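Local coordinates for putative Acetyltransferase (Lactobacillus plantarum WCFS1, PDB 3EFA), which probably transfers an acetyl group from acetyl-CoA to an amine of a substrate not yet identified, as a member of the GNAT N-acetyltransferase family, at residues 13-19 against 48-52; 106-112 against 140-146. One frame throughout, in Å; residues are numbered along the deposited sequence.

Both contacts rest on the same mixed sheet, on opposite sides of the chain's centre, with their own centres about 22 Å apart and their nearest atoms about 11 Å apart. Each is partly buried. Contact 1 lays a helix across a strand near the N-terminal end of the sheet, and side chains do most of the joining: tyrosine rings, small alanines and one asparagine. Contact 2 pairs two neighbouring strands of the C-terminal half, where backbone hydrogen bonds do most of the work and a histidine-glutamate pair adds to them. Contact 1 lies within a single subunit, whereas residues of contact 2 also pack against the second subunit.

Contact 1: 13-19 against 48-52; sequences ANRAAAY and YAVLY
The ring of Y19 turns its edge toward the face of Y48, an offset edge-to-face pair with centroids 5.8 Å apart and planes at 86°. Y19 CE1 is the ring carbon nearest the Y48 ring, 3.8 Å from CZ, and the two hydroxyls share a weak hydrogen bond; the stronger partner of Y48 OH is D42. A18 CB also lies against Y48, 3.9 Å from its CB, and R15 CG comes as near to its CE2. At the other end of the strand, one face of the Y52 ring carries V50 CG1 toward its rim, while N14 OD1 sits at the edge in the ring plane. There Y52 OH donates a 2.7 Å hydrogen bond to N14 OD1, in the carbonyl plane and on a lone pair. With CG anti to the backbone N (chi1 -161°), the N14 amide reaches from the helix to the strand, its OD1 3.3 Å from V50 CB. With an alanine here, Y52 OH would probably lose its acceptor and a gap is likely to open beside V50. A17 CB lies 3.5 Å from Y52 OH. Segment 13-19 of helix 12-29 crosses strand 48-52 at 78°, with the axes 8.3 Å apart at closest. The strand runs between strands 5-9 and 57-66, and on its other side A49 and L51 meet helix 88-102, placing the sheet between helices as in the GNAT fold.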
loop_
_atom_site.group_PDB
_atom_site.type_symbol
_atom_site.label_atom_id
_atom_site.label_comp_id
_atom_site.label_asym_id
_atom_site.label_seq_id
_atom_site.Cartn_x
_atom_site.Cartn_y
_atom_site.Cartn_z
ATOM N N ALA A 13 -9.605 -26.451 -17.709
ATOM C CA ALA A 13 -8.260 -26.820 -18.166
ATOM C C ALA A 13 -7.168 -25.791 -17.803
ATOM O O ALA A 13 -6.112 -26.161 -17.297
ATOM C CB ALA A 13 -8.261 -27.106 -19.677
ATOM N N ASN A 14 -7.420 -24.512 -18.063
ATOM C CA ASN A 14 -6.456 -23.462 -17.725
ATOM C C ASN A 14 -6.291 -23.279 -16.199
ATOM O O ASN A 14 -5.191 -23.037 -15.689
ATOM C CB ASN A 14 -6.848 -22.133 -18.388
ATOM C CG ASN A 14 -5.681 -21.147 -18.471
ATOM O OD1 ASN A 14 -4.624 -21.456 -19.040
ATOM N ND2 ASN A 14 -5.875 -19.949 -17.919
ATOM N N ARG A 15 -7.404 -23.395 -15.489
ATOM C CA ARG A 15 -7.442 -23.376 -14.035
ATOM C C ARG A 15 -6.577 -24.503 -13.465
ATOM O O ARG A 15 -5.826 -24.311 -12.491
ATOM C CB ARG A 15 -8.886 -23.615 -13.619
ATOM C CG ARG A 15 -9.262 -23.145 -12.263
ATOM C CD ARG A 15 -10.749 -22.861 -12.248
ATOM N NE ARG A 15 -11.557 -24.056 -12.098
ATOM C CZ ARG A 15 -12.701 -24.263 -12.746
ATOM N NH1 ARG A 15 -13.159 -23.358 -13.603
ATOM N NH2 ARG A 15 -13.380 -25.387 -12.553
ATOM N N ALA A 16 -6.687 -25.678 -14.089
ATOM C CA ALA A 16 -5.933 -26.850 -13.678
ATOM C C ALA A 16 -4.431 -26.624 -13.834
ATOM O O ALA A 16 -3.654 -26.936 -12.934
ATOM C CB ALA A 16 -6.388 -28.110 -14.477
ATOM N N ALA A 17 -4.034 -26.098 -14.988
ATOM C CA ALA A 17 -2.647 -25.761 -15.244
ATOM C C ALA A 17 -2.063 -24.843 -14.144
ATOM O O ALA A 17 -0.954 -25.077 -13.633
ATOM C CB ALA A 17 -2.510 -25.099 -16.634
ATOM N N ALA A 18 -2.822 -23.808 -13.785
ATOM C CA ALA A 18 -2.396 -22.839 -12.776
ATOM C C ALA A 18 -2.267 -23.490 -11.388
ATOM O O ALA A 18 -1.300 -23.226 -10.679
ATOM C CB ALA A 18 -3.340 -21.672 -12.730
ATOM N N TYR A 19 -3.230 -24.340 -11.009
ATOM C CA TYR A 19 -3.160 -25.021 -9.710
ATOM C C TYR A 19 -1.959 -25.994 -9.643
ATOM O O TYR A 19 -1.301 -26.122 -8.607
ATOM C CB TYR A 19 -4.459 -25.796 -9.401
ATOM C CG TYR A 19 -5.694 -24.961 -9.118
ATOM C CD1 TYR A 19 -5.717 -23.600 -9.363
ATOM C CD2 TYR A 19 -6.857 -25.552 -8.642
ATOM C CE1 TYR A 19 -6.854 -22.842 -9.117
ATOM C CE2 TYR A 19 -8.004 -24.799 -8.394
ATOM C CZ TYR A 19 -7.993 -23.444 -8.634
ATOM O OH TYR A 19 -9.124 -22.678 -8.398
ATOM N N TYR A 48 -7.105 -16.903 -14.603
ATOM C CA TYR A 48 -5.654 -17.072 -14.438
ATOM C C TYR A 48 -4.928 -16.844 -15.762
ATOM O O TYR A 48 -5.493 -17.066 -16.824
ATOM C CB TYR A 48 -5.329 -18.463 -13.856
ATOM C CG TYR A 48 -6.101 -18.771 -12.583
ATOM C CD1 TYR A 48 -5.519 -18.583 -11.328
ATOM C CD2 TYR A 48 -7.429 -19.218 -12.631
ATOM C CE1 TYR A 48 -6.228 -18.848 -10.157
ATOM C CE2 TYR A 48 -8.149 -19.475 -11.459
ATOM C CZ TYR A 48 -7.539 -19.291 -10.218
ATOM O OH TYR A 48 -8.228 -19.538 -9.037
ATOM N N ALA A 49 -3.686 -16.368 -15.692
ATOM C CA ALA A 49 -2.841 -16.225 -16.877
ATOM C C ALA A 49 -1.816 -17.359 -16.917
ATOM O O ALA A 49 -1.061 -17.529 -15.960
ATOM C CB ALA A 49 -2.126 -14.841 -16.888
ATOM N N VAL A 50 -1.785 -18.122 -18.018
ATOM C CA VAL A 50 -0.843 -19.238 -18.162
ATOM C C VAL A 50 -0.071 -19.209 -19.491
ATOM O O VAL A 50 -0.679 -19.064 -20.563
ATOM C CB VAL A 50 -1.568 -20.626 -18.005
ATOM C CG1 VAL A 50 -0.583 -21.796 -18.133
ATOM C CG2 VAL A 50 -2.316 -20.711 -16.694
ATOM N N LEU A 51 1.259 -19.352 -19.420
ATOM C CA LEU A 51 2.115 -19.463 -20.618
ATOM C C LEU A 51 2.502 -20.924 -20.921
ATOM O O LEU A 51 3.066 -21.623 -20.076
ATOM C CB LEU A 51 3.370 -18.571 -20.499
ATOM C CG LEU A 51 4.274 -18.354 -21.742
ATOM C CD1 LEU A 51 5.020 -17.000 -21.726
ATOM C CD2 LEU A 51 5.275 -19.522 -22.007
ATOM N N TYR A 52 2.189 -21.373 -22.134
ATOM C CA TYR A 52 2.439 -22.756 -22.579
ATOM C C TYR A 52 3.529 -22.825 -23.675
ATOM O O TYR A 52 3.490 -22.064 -24.658
ATOM C CB TYR A 52 1.156 -23.354 -23.170
ATOM C CG TYR A 52 -0.044 -23.447 -22.239
ATOM C CD1 TYR A 52 -0.363 -24.649 -21.600
ATOM C CD2 TYR A 52 -0.886 -22.347 -22.027
ATOM C CE1 TYR A 52 -1.470 -24.749 -20.755
ATOM C CE2 TYR A 52 -2.003 -22.437 -21.184
ATOM C CZ TYR A 52 -2.290 -23.647 -20.553
ATOM O OH TYR A 52 -3.393 -23.758 -19.717
#

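Contact 2: 106-112 against 140-146; sequences THGEIHG and VIMHKQL. With FMT (formic acid), chain D.
Two antiparallel strands of the GNAT sheet, 107-112 and 140-145, pair in regular register, with hydrogen-bonded pairs G108-K144, I110-M142 and G112-V140 alternating with non-hydrogen-bonded ones. I110 N reaches M142 O at 3.0 Å and M142 N returns to I110 O at 2.9 Å. Past the last bridge, L146 N still bonds T106 O at 2.8 Å, and L146 CG packs 3.5 Å from G108 N.

On the face bearing E109, H111 and I141, H143 NE2 donates to E109 OE2 at 2.9 Å (N-H...O 159°); the carboxylate oxygen uses its anti lone pair and lies near the imidazole plane, although the two flat groups are turned 70° apart. E109 stretches out with CG anti to its N (chi1 175°), bringing OE2 to the NE2 edge of the ring. R73 forms a salt bridge with OE1 and T128 bonds H143 ND1, so both ends of the pair are held. I141 CD1 stands over the centre of one face of the H111 ring, a CH-pi contact of 3.5 Å to the centroid. Y132 of the second subunit packs on both residues.

At the far end, Q145 N gives an almost straight bond of 3.0 Å to O1 of a bound formic acid, which R126 also hydrogen-bonds. K144 points to the face opposite E109 and H143, and its NZ makes a salt bridge with E97. Strand 139-145, last in the chain, lies between 107-113 and 126-129 and is antiparallel to both, the strand order 5-7-6 of the C-terminal half of the GNAT fold.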
loop_
_atom_site.group_PDB
_atom_site.type_symbol
_atom_site.label_atom_id
_atom_site.label_comp_id
_atom_site.label_asym_id
_atom_site.label_seq_id
_atom_site.Cartn_x
_atom_site.Cartn_y
_atom_site.Cartn_z
ATOM N N THR A 106 -5.775 1.101 -15.065
ATOM C CA THR A 106 -4.694 2.062 -15.356
ATOM C C THR A 106 -3.422 1.851 -14.535
ATOM O O THR A 106 -2.389 2.454 -14.814
ATOM C CB THR A 106 -5.143 3.538 -15.166
ATOM O OG1 THR A 106 -5.562 3.753 -13.810
ATOM C CG2 THR A 106 -6.279 3.883 -16.118
ATOM N N HIS A 107 -3.497 1.005 -13.518
ATOM C CA HIS A 107 -2.340 0.771 -12.667
ATOM C C HIS A 107 -2.139 -0.703 -12.341
ATOM O O HIS A 107 -3.102 -1.421 -12.042
ATOM C CB HIS A 107 -2.462 1.577 -11.368
ATOM C CG HIS A 107 -2.374 3.052 -11.569
ATOM N ND1 HIS A 107 -3.471 3.831 -11.865
ATOM C CD2 HIS A 107 -1.316 3.895 -11.523
ATOM C CE1 HIS A 107 -3.097 5.093 -11.983
ATOM N NE2 HIS A 107 -1.792 5.156 -11.783
ATOM N N GLY A 108 -0.881 -1.139 -12.391
ATOM C CA GLY A 108 -0.518 -2.470 -11.945
ATOM C C GLY A 108 -0.149 -2.429 -10.476
ATOM O O GLY A 108 0.338 -1.401 -9.970
ATOM N N GLU A 109 -0.365 -3.548 -9.788
ATOM C CA GLU A 109 -0.090 -3.643 -8.360
ATOM C C GLU A 109 0.525 -5.004 -8.025
ATOM O O GLU A 109 0.009 -6.059 -8.456
ATOM C CB GLU A 109 -1.381 -3.418 -7.547
ATOM C CG GLU A 109 -1.233 -3.605 -6.018
ATOM C CD GLU A 109 -2.515 -3.277 -5.241
ATOM O OE1 GLU A 109 -3.261 -4.218 -4.875
ATOM O OE2 GLU A 109 -2.776 -2.074 -4.988
ATOM N N ILE A 110 1.618 -4.980 -7.258
ATOM C CA ILE A 110 2.307 -6.207 -6.849
ATOM C C ILE A 110 2.574 -6.207 -5.349
ATOM O O ILE A 110 3.052 -5.200 -4.814
ATOM C CB ILE A 110 3.689 -6.340 -7.549
ATOM C CG1 ILE A 110 3.540 -6.389 -9.073
ATOM C CG2 ILE A 110 4.498 -7.542 -6.979
ATOM C CD1 ILE A 110 2.917 -7.655 -9.593
ATOM N N HIS A 111 2.287 -7.320 -4.668
ATOM C CA HIS A 111 2.752 -7.483 -3.277
ATOM C C HIS A 111 3.894 -8.509 -3.287
ATOM O O HIS A 111 3.677 -9.685 -3.037
ATOM C CB HIS A 111 1.630 -7.952 -2.318
ATOM C CG HIS A 111 0.565 -6.927 -2.059
ATOM N ND1 HIS A 111 -0.454 -7.128 -1.149
ATOM C CD2 HIS A 111 0.363 -5.688 -2.577
ATOM C CE1 HIS A 111 -1.241 -6.064 -1.127
ATOM N NE2 HIS A 111 -0.766 -5.175 -1.980
ATOM N N GLY A 112 5.111 -8.068 -3.577
ATOM C CA GLY A 112 6.200 -9.001 -3.813
ATOM C C GLY A 112 7.083 -9.304 -2.615
ATOM O O GLY A 112 7.080 -8.581 -1.612
ATOM N N VAL A 140 6.964 -6.138 0.088
ATOM C CA VAL A 140 6.887 -4.727 -0.277
ATOM C C VAL A 140 5.717 -4.481 -1.214
ATOM O O VAL A 140 5.431 -5.294 -2.088
ATOM C CB VAL A 140 8.184 -4.208 -0.943
ATOM C CG1 VAL A 140 9.230 -3.838 0.117
ATOM C CG2 VAL A 140 8.734 -5.228 -1.959
ATOM N N ILE A 141 5.040 -3.354 -1.022
ATOM C CA ILE A 141 3.915 -2.974 -1.869
ATOM C C ILE A 141 4.426 -2.114 -3.026
ATOM O O ILE A 141 5.068 -1.088 -2.798
ATOM C CB ILE A 141 2.852 -2.199 -1.046
ATOM C CG1 ILE A 141 2.586 -2.912 0.286
ATOM C CG2 ILE A 141 1.553 -2.019 -1.834
ATOM C CD1 ILE A 141 1.971 -4.281 0.143
HETATM N N MSE A 142 4.144 -2.533 -4.260
HETATM C CA MSE A 142 4.672 -1.857 -5.451
HETATM C C MSE A 142 3.585 -1.453 -6.458
HETATM O O MSE A 142 2.607 -2.169 -6.651
HETATM C CB MSE A 142 5.751 -2.722 -6.140
HETATM C CG MSE A 142 6.840 -3.242 -5.184
HETATM SE SE MSE A 142 8.396 -4.143 -6.014
HETATM C CE MSE A 142 9.193 -2.562 -6.860
ATOM N N HIS A 143 3.767 -0.305 -7.103
ATOM C CA HIS A 143 2.823 0.139 -8.127
ATOM C C HIS A 143 3.517 0.571 -9.423
ATOM O O HIS A 143 4.713 0.861 -9.446
ATOM C CB HIS A 143 1.903 1.251 -7.585
ATOM C CG HIS A 143 0.935 0.772 -6.544
ATOM N ND1 HIS A 143 1.148 0.943 -5.192
ATOM C CD2 HIS A 143 -0.228 0.083 -6.656
ATOM C CE1 HIS A 143 0.151 0.396 -4.518
ATOM N NE2 HIS A 143 -0.695 -0.136 -5.383
ATOM N N LYS A 144 2.752 0.586 -10.506
ATOM C CA LYS A 144 3.239 1.024 -11.804
ATOM C C LYS A 144 2.083 1.629 -12.587
ATOM O O LYS A 144 0.982 1.082 -12.601
ATOM C CB LYS A 144 3.813 -0.168 -12.586
ATOM C CG LYS A 144 4.165 0.167 -14.033
ATOM C CD LYS A 144 4.726 -1.024 -14.801
ATOM C CE LYS A 144 5.068 -0.611 -16.230
ATOM N NZ LYS A 144 5.545 -1.745 -17.079
ATOM N N GLN A 145 2.325 2.757 -13.242
ATOM C CA GLN A 145 1.335 3.295 -14.172
ATOM C C GLN A 145 1.362 2.499 -15.475
ATOM O O GLN A 145 2.425 2.276 -16.052
ATOM C CB GLN A 145 1.595 4.776 -14.456
ATOM C CG GLN A 145 0.554 5.417 -15.376
ATOM C CD GLN A 145 0.450 6.934 -15.201
ATOM O OE1 GLN A 145 1.016 7.509 -14.265
ATOM N NE2 GLN A 145 -0.285 7.583 -16.101
ATOM N N LEU A 146 0.194 2.062 -15.929
ATOM C CA LEU A 146 0.109 1.305 -17.179
ATOM C C LEU A 146 -0.194 2.207 -18.379
ATOM O O LEU A 146 -1.115 3.031 -18.341
ATOM C CB LEU A 146 -0.941 0.204 -17.070
ATOM C CG LEU A 146 -0.771 -0.787 -15.917
ATOM C CD1 LEU A 146 -1.880 -1.821 -15.960
ATOM C CD2 LEU A 146 0.596 -1.457 -15.966
HETATM C C FMT D . 5.730 3.763 -12.171
HETATM O O1 FMT D . 4.780 4.385 -12.659
HETATM O O2 FMT D . 5.967 3.661 -10.962
#